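Local coordinates for protein adenine phosphoribosyltransferase, putative (Trypanosoma brucei brucei, PDB 5VN4) that probably converts adenine and 5-phospho-alpha-D-ribose 1-diphosphate into AMP and diphosphate, the purine-salvage reaction of an adenine phosphoribosyltransferase working as a homodimer, at residues L27-K30 with F31-V34; V53-I56 with T57-P60. All blocks are in the same frame, centred on the assembly; numbering follows the deposited sequence.

Contact 1 (L27-K30 with F31-V34)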
loop_
_atom_site.group_PDB
_atom_site.type_symbol
_atom_site.label_atom_id
_atom_site.label_comp_id
_atom_site.label_asym_id
_atom_site.label_seq_id
_atom_site.Cartn_x
_atom_site.Cartn_y
_atom_site.Cartn_z
ATOM N N LEU A 27 -7.930 22.328 -1.025
ATOM C CA LEU A 27 -7.184 21.080 -0.910
ATOM C C LEU A 27 -5.828 21.192 -1.595
ATOM O O LEU A 27 -4.829 20.661 -1.091
ATOM C CB LEU A 27 -8.005 19.913 -1.463
ATOM C CG LEU A 27 -7.339 18.536 -1.408
ATOM C CD1 LEU A 27 -6.873 18.196 0.004
ATOM C CD2 LEU A 27 -8.273 17.449 -1.943
ATOM N N ARG A 28 -5.764 21.894 -2.732
ATOM C CA ARG A 28 -4.467 22.159 -3.348
ATOM C C ARG A 28 -3.554 22.940 -2.403
ATOM O O ARG A 28 -2.366 22.630 -2.282
ATOM C CB ARG A 28 -4.624 22.905 -4.670
ATOM C CG ARG A 28 -3.280 23.272 -5.295
ATOM C CD ARG A 28 -3.428 23.982 -6.625
ATOM N NE ARG A 28 -3.919 23.116 -7.698
ATOM C CZ ARG A 28 -3.151 22.319 -8.445
ATOM N NH1 ARG A 28 -1.843 22.213 -8.208
ATOM N NH2 ARG A 28 -3.696 21.603 -9.418
ATOM N N LYS A 29 -4.092 23.960 -1.730
ATOM C CA LYS A 29 -3.273 24.744 -0.811
ATOM C C LYS A 29 -2.714 23.876 0.312
ATOM O O LYS A 29 -1.576 24.079 0.752
ATOM C CB LYS A 29 -4.084 25.913 -0.256
ATOM C CG LYS A 29 -4.612 26.866 -1.320
ATOM C CD LYS A 29 -3.510 27.672 -1.997
ATOM C CE LYS A 29 -4.112 28.696 -2.970
ATOM N NZ LYS A 29 -3.102 29.551 -3.654
ATOM N N LYS A 30 -3.497 22.905 0.797
ATOM C CA LYS A 30 -2.978 21.985 1.808
ATOM C C LYS A 30 -1.833 21.136 1.261
ATOM O O LYS A 30 -0.818 20.944 1.937
ATOM C CB LYS A 30 -4.102 21.094 2.346
ATOM C CG LYS A 30 -5.130 21.845 3.182
ATOM C CD LYS A 30 -6.202 20.921 3.729
ATOM C CE LYS A 30 -7.135 21.667 4.656
ATOM N NZ LYS A 30 -7.818 22.779 3.950
ATOM N N PHE A 31 -1.984 20.604 0.040
ATOM C CA PHE A 31 -0.894 19.866 -0.597
ATOM C C PHE A 31 0.352 20.734 -0.728
ATOM O O PHE A 31 1.477 20.249 -0.550
ATOM C CB PHE A 31 -1.305 19.407 -1.999
ATOM C CG PHE A 31 -1.963 18.052 -2.056
ATOM C CD1 PHE A 31 -1.204 16.887 -2.033
ATOM C CD2 PHE A 31 -3.339 17.939 -2.200
ATOM C CE1 PHE A 31 -1.816 15.628 -2.126
ATOM C CE2 PHE A 31 -3.944 16.688 -2.296
ATOM C CZ PHE A 31 -3.174 15.535 -2.262
ATOM N N GLU A 32 0.175 22.019 -1.057
ATOM C CA GLU A 32 1.329 22.886 -1.284
ATOM C C GLU A 32 2.176 23.044 -0.031
ATOM O O GLU A 32 3.377 23.311 -0.129
ATOM C CB GLU A 32 0.872 24.254 -1.785
ATOM C CG GLU A 32 0.429 24.230 -3.241
ATOM C CD GLU A 32 -0.207 25.528 -3.703
ATOM O OE1 GLU A 32 -0.342 26.458 -2.877
ATOM O OE2 GLU A 32 -0.576 25.617 -4.900
ATOM N N LYS A 33 1.584 22.876 1.149
ATOM C CA LYS A 33 2.339 23.016 2.386
ATOM C C LYS A 33 3.007 21.726 2.839
ATOM O O LYS A 33 3.859 21.774 3.731
ATOM C CB LYS A 33 1.434 23.576 3.488
ATOM C CG LYS A 33 0.926 24.965 3.144
ATOM C CD LYS A 33 0.004 25.551 4.191
ATOM C CE LYS A 33 -0.501 26.916 3.730
ATOM N NZ LYS A 33 -1.169 26.830 2.396
ATOM N N VAL A 34 2.672 20.583 2.238
ATOM C CA VAL A 34 3.189 19.312 2.726
ATOM C C VAL A 34 3.977 18.542 1.680
ATOM O O VAL A 34 4.929 17.839 2.036
ATOM C CB VAL A 34 2.108 18.431 3.379
ATOM C CG1 VAL A 34 1.568 19.101 4.633
ATOM C CG2 VAL A 34 1.005 18.143 2.400
HETATM O O HOH W 1 0.088 23.437 -6.541
#
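Leu27 and Phe31, one helical turn apart, run side by side in the same direction, and the leucine branch meets the ring: CG and CD1 of Leu27 both come to 4.0 Å from CE2 of Phe31. The leucine reaches it with CG anti to the backbone N (chi1 180°). Phe31 also brings CD2 to 3.3 Å from the carbonyl oxygen of Leu27, which sits at the ring edge near its plane, while the same oxygen accepts the Phe31 N-H. Arg28 and Glu32 cross at a slant, guanidinium and carboxylate planes 55° apart. Their charged ends do not meet; instead CG of Arg28 lies 3.6 Å from Glu32 OE2, and a water in the guanidinium plane accepts from Arg28 NH1 and donates to Glu32 OE2, 2.8 Å from each. The guanidinium is held further by a salt bridge to Asp213 and by the carbonyls of Leu21 and Ser22. This is i to i+4 packing on the amphipathic helix 26-34, whose apolar flank, Leu27 and Phe31, lies on Leu211 of the strand 208-213; Phe31 also meets Val62 and Ile66 of helix 60-75. On the polar flank, the Lys29 chain lies alongside Glu32, with Lys29 CD 3.5 Å from Glu32 OE1. The ammonium Lys29 NZ stays 4.2 Å from Glu32 OE1, beyond a salt bridge. Lys33 bends at its last torsion (chi4 56°), turning NZ back over the carbonyl plane of Lys29 to bond its oxygen at 3.2 Å.

Contact 2 (V53-I56 with T57-P60)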
loop_
_atom_site.group_PDB
_atom_site.type_symbol
_atom_site.label_atom_id
_atom_site.label_comp_id
_atom_site.label_asym_id
_atom_site.label_seq_id
_atom_site.Cartn_x
_atom_site.Cartn_y
_atom_site.Cartn_z
ATOM N N VAL A 53 5.999 10.176 -1.418
ATOM C CA VAL A 53 4.623 9.998 -0.956
ATOM C C VAL A 53 4.516 9.962 0.569
ATOM O O VAL A 53 3.437 10.236 1.119
ATOM C CB VAL A 53 4.013 8.731 -1.591
ATOM C CG1 VAL A 53 4.526 7.486 -0.876
ATOM C CG2 VAL A 53 2.495 8.793 -1.585
ATOM N N GLY A 54 5.606 9.644 1.275
ATOM C CA GLY A 54 5.526 9.552 2.724
ATOM C C GLY A 54 5.168 10.860 3.405
ATOM O O GLY A 54 4.545 10.854 4.466
ATOM N N ASN A 55 5.529 12.000 2.807
ATOM C CA ASN A 55 5.111 13.266 3.408
ATOM C C ASN A 55 3.612 13.491 3.274
ATOM O O ASN A 55 3.035 14.254 4.056
ATOM C CB ASN A 55 5.913 14.429 2.829
ATOM C CG ASN A 55 7.371 14.387 3.255
ATOM O OD1 ASN A 55 7.675 14.240 4.443
ATOM N ND2 ASN A 55 8.280 14.488 2.287
ATOM N N ILE A 56 2.968 12.821 2.321
ATOM C CA ILE A 56 1.513 12.864 2.217
ATOM C C ILE A 56 0.874 11.942 3.248
ATOM O O ILE A 56 -0.045 12.342 3.973
ATOM C CB ILE A 56 1.063 12.499 0.788
ATOM C CG1 ILE A 56 1.695 13.452 -0.239
ATOM C CG2 ILE A 56 -0.475 12.469 0.700
ATOM C CD1 ILE A 56 1.396 14.917 0.022
ATOM N N THR A 57 1.335 10.685 3.316
ATOM C CA THR A 57 0.711 9.748 4.248
ATOM C C THR A 57 0.926 10.172 5.695
ATOM O O THR A 57 0.119 9.824 6.565
ATOM C CB THR A 57 1.192 8.311 4.020
ATOM O OG1 THR A 57 2.596 8.199 4.281
ATOM C CG2 THR A 57 0.909 7.886 2.598
ATOM N N GLU A 58 1.991 10.926 5.972
ATOM C CA GLU A 58 2.239 11.438 7.309
ATOM C C GLU A 58 1.352 12.615 7.682
ATOM O O GLU A 58 1.408 13.057 8.839
ATOM C CB GLU A 58 3.710 11.811 7.469
ATOM C CG GLU A 58 4.591 10.600 7.571
ATOM C CD GLU A 58 6.061 10.934 7.591
ATOM O OE1 GLU A 58 6.430 12.040 8.049
ATOM O OE2 GLU A 58 6.849 10.069 7.158
ATOM N N ASN A 59 0.524 13.114 6.760
ATOM C CA ASN A 59 -0.374 14.221 7.065
ATOM C C ASN A 59 -1.812 13.728 7.024
ATOM O O ASN A 59 -2.407 13.642 5.938
ATOM C CB ASN A 59 -0.170 15.374 6.078
ATOM C CG ASN A 59 -0.886 16.628 6.513
ATOM O OD1 ASN A 59 -2.061 16.826 6.202
ATOM N ND2 ASN A 59 -0.187 17.475 7.268
ATOM N N PRO A 60 -2.418 13.384 8.166
ATOM C CA PRO A 60 -3.774 12.817 8.114
ATOM C C PRO A 60 -4.810 13.763 7.536
ATOM O O PRO A 60 -5.783 13.292 6.935
ATOM C CB PRO A 60 -4.062 12.415 9.575
ATOM C CG PRO A 60 -3.095 13.220 10.393
ATOM C CD PRO A 60 -1.858 13.330 9.529
HETATM O O HOH W 2 6.270 14.483 6.838
#
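Thr57 turns OG1 between its backbone N and carbonyl carbon (chi1 64°), which puts the hydroxyl 3.3 Å from the oxygen of Gly54 and leaves CG2 3.8 Å from that of Val53. Glu58 swings CG anti to its carbonyl carbon (chi1 -73°) and then extends, laying CG 3.1 Å from the same Gly54 oxygen, which accepts the Glu58 N-H at 3.0 Å. The polar ends are held from the second subunit: Thr57 OG1 is hydrogen-bonded to the carbonyl of its Phe106, and Glu58 OE2 forms a salt bridge with its Arg140. The CA of Gly54 lies 3.6 Å from Thr57 OG1. A water donates to both Asn55 OD1 and Glu58 OE1, bridging two side-chain oxygens 4.4 Å apart, and Tyr38 takes the other end of the Asn55 amide. The oxygen of Val53 accepts twice, from the N-H groups of Ile56 and Thr57. Thr57 and Glu58 then form the corners of a type I turn, closed by Asn59 N, which reaches the Ile56 oxygen at 2.9 Å from above its carbonyl plane. Asn59 OD1 bonds the backbone N of Val62, making Asn59 the N-cap of helix 60-75. The whole is a short helical turn leading through a type I turn into a capped helix, set at the dimer interface of this type I phosphoribosyltransferase.

How the contacts relate
Contact 1 and contact 2 lie in series along the chain, on the same side of its centre, with their own centres about 12 Å apart. They touch: Phe31 CD1 is 3.9 Å from Ile56 CD1, and the backbone oxygen Val34 O lies 3.6 Å from Asn55 CB. Helix 60-75 packs against both, Val62 and Ile66 meeting Phe31 as well as Ile56. Contact 2 lies nearer the active site: the side chain of Val53 is about 7 Å from the bound ribose phosphate, whereas that of Phe31 in contact 1 is about 13 Å from it. The Val53 side chain is also about 6 Å from bound pyrophosphate, and that of Phe31 about 12 Å from the adenine.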